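Local coordinates for protein member of DUF4221 family (Bacteroides vulgatus, PDB 3S9J) that is of unknown function but folds as a six-bladed beta-propeller of the DUF4221 family, at residues A136-K141 and F201-N206. Numbering follows the deposited sequence.
Sequences APAFIK and FSYDYN. With FMT (formic acid), chain H.
Two neighbouring blades of the beta-propeller meet here through their first strands: 139-141, with the loop leading into it, and 201-206. Phe-139 and Tyr-205 form an offset stack, planes only 3° from parallel and centroids 4.2 Å apart. Tyr-205 CD1 sits over the middle of the phenylalanine ring, whereas Phe-139 CD2 lies nearer the rim of the tyrosine. Tyr-205 carries CG anti to its own nitrogen (chi1 -165°), which lays the ring face to face on Phe-139, the two side chains crossing at about a right angle, and takes the hydroxyl out toward Lys-141. That hydroxyl donates to O1 of a formic acid, probably from the crystallisation liquor; that O1 lies at the ring edge, in its plane. A water donates to Tyr-205 OH and accepts from NZ at the end of the extended Lys-141 chain, so the phenol is held at two points.

The second tyrosine reaches across to the loop. With CG placed between N and the carbonyl carbon, Tyr-203 turns one face of its ring to Ala-136 and Pro-137. Ala-136 CA and Pro-137 CD both make CH-pi contacts over that face, CD being 4.1 Å from the ring centroid. Beyond them, Tyr-203 OH accepts a bent hydrogen bond from Ala-138 N at 2.9 Å (133°). Pro-137 CD also lies 3.1 Å from Tyr-203 O, and its CG is 3.5 Å from Asp-204 OD1. The same OD1 accepts from Tyr-205 N, on the anti side of the carboxylate and somewhat out of its plane, while OD2 takes the Tyr-272 amide of the next blade.

Leu-212 of strand 211-216 packs against Phe-139, Tyr-203 and Tyr-205. The strands run in broadly the same direction with axes 8.5 Å apart at closest, a spacing bridged by side chains, as between inner strands of adjacent beta-propeller blades.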
# COMPACT_ATOMS: atom_id res chain seq x y z
N ALA A 136 1.94 -0.30 1.15
CA ALA A 136 2.95 0.35 1.98
C ALA A 136 2.99 -0.39 3.34
O ALA A 136 2.49 0.10 4.34
CB ALA A 136 2.60 1.79 2.18
N PRO A 137 3.53 -1.60 3.34
CA PRO A 137 3.28 -2.52 4.44
C PRO A 137 4.12 -2.27 5.69
O PRO A 137 3.88 -2.94 6.70
CB PRO A 137 3.68 -3.88 3.86
CG PRO A 137 4.73 -3.52 2.83
CD PRO A 137 4.21 -2.27 2.22
N ALA A 138 5.09 -1.37 5.59
CA ALA A 138 6.21 -1.26 6.53
C ALA A 138 6.95 -2.58 6.54
O ALA A 138 6.56 -3.55 5.88
CB ALA A 138 5.74 -0.86 7.92
N PHE A 139 8.05 -2.64 7.28
CA PHE A 139 8.76 -3.87 7.46
C PHE A 139 9.59 -3.78 8.76
O PHE A 139 9.81 -2.67 9.31
CB PHE A 139 9.62 -4.26 6.26
CG PHE A 139 10.70 -3.25 5.89
CD1 PHE A 139 10.41 -2.18 5.04
CD2 PHE A 139 11.99 -3.38 6.37
CE1 PHE A 139 11.40 -1.25 4.70
CE2 PHE A 139 13.00 -2.45 6.02
CZ PHE A 139 12.69 -1.40 5.17
N ILE A 140 9.95 -4.93 9.27
CA ILE A 140 10.68 -5.01 10.55
C ILE A 140 12.00 -5.70 10.29
O ILE A 140 12.05 -6.80 9.72
CB ILE A 140 9.86 -5.71 11.66
CG1 ILE A 140 8.60 -4.88 11.97
CG2 ILE A 140 10.70 -5.92 12.98
CD1 ILE A 140 7.66 -5.47 13.00
N LYS A 141 13.08 -5.02 10.66
CA LYS A 141 14.44 -5.59 10.53
C LYS A 141 15.15 -5.28 11.84
O LYS A 141 15.16 -4.13 12.28
CB LYS A 141 15.17 -4.99 9.32
CG LYS A 141 16.59 -5.56 9.06
CD LYS A 141 17.23 -5.00 7.76
CE LYS A 141 18.59 -5.65 7.42
NZ LYS A 141 19.20 -5.19 6.08
N PHE A 201 5.11 6.85 -3.73
CA PHE A 201 5.59 5.53 -4.12
C PHE A 201 4.96 4.45 -3.29
O PHE A 201 4.54 4.69 -2.16
CB PHE A 201 7.12 5.41 -4.04
CG PHE A 201 7.70 5.52 -2.64
CD1 PHE A 201 8.04 6.75 -2.10
CD2 PHE A 201 7.99 4.37 -1.92
CE1 PHE A 201 8.63 6.84 -0.85
CE2 PHE A 201 8.58 4.46 -0.65
CZ PHE A 201 8.88 5.69 -0.11
N SER A 202 4.91 3.26 -3.87
CA SER A 202 4.54 2.04 -3.18
C SER A 202 5.80 1.24 -2.94
O SER A 202 6.82 1.43 -3.62
CB SER A 202 3.52 1.26 -4.04
OG SER A 202 3.20 -0.04 -3.53
N TYR A 203 5.78 0.34 -1.97
CA TYR A 203 6.97 -0.48 -1.72
C TYR A 203 6.52 -1.80 -1.13
O TYR A 203 5.40 -1.94 -0.63
CB TYR A 203 7.98 0.24 -0.78
CG TYR A 203 7.47 0.49 0.62
CD1 TYR A 203 6.74 1.62 0.92
CD2 TYR A 203 7.72 -0.42 1.64
CE1 TYR A 203 6.23 1.86 2.19
CE2 TYR A 203 7.24 -0.21 2.91
CZ TYR A 203 6.48 0.92 3.19
OH TYR A 203 6.00 1.14 4.45
N ASP A 204 7.40 -2.77 -1.19
CA ASP A 204 7.21 -4.01 -0.49
C ASP A 204 8.56 -4.54 -0.06
O ASP A 204 9.60 -4.10 -0.55
CB ASP A 204 6.46 -5.03 -1.36
CG ASP A 204 5.59 -6.00 -0.54
OD1 ASP A 204 5.77 -6.11 0.71
OD2 ASP A 204 4.69 -6.63 -1.14
N TYR A 205 8.53 -5.48 0.88
CA TYR A 205 9.75 -6.03 1.46
C TYR A 205 9.73 -7.55 1.34
O TYR A 205 8.79 -8.19 1.76
CB TYR A 205 9.93 -5.60 2.91
CG TYR A 205 11.34 -5.84 3.43
CD1 TYR A 205 12.37 -4.96 3.13
CD2 TYR A 205 11.66 -6.95 4.22
CE1 TYR A 205 13.64 -5.16 3.58
CE2 TYR A 205 12.94 -7.16 4.68
CZ TYR A 205 13.92 -6.26 4.36
OH TYR A 205 15.21 -6.44 4.83
N ASN A 206 10.79 -8.08 0.76
CA ASN A 206 10.97 -9.51 0.49
C ASN A 206 11.88 -10.03 1.60
O ASN A 206 13.08 -9.75 1.62
CB ASN A 206 11.60 -9.62 -0.91
CG ASN A 206 12.15 -11.00 -1.25
OD1 ASN A 206 12.35 -11.85 -0.38
ND2 ASN A 206 12.42 -11.21 -2.53
C FMT H . 15.27 -8.69 7.90
O1 FMT H . 15.32 -8.33 6.72
O2 FMT H . 14.22 -8.99 8.48
O HOH W 1 17.46 -5.28 3.80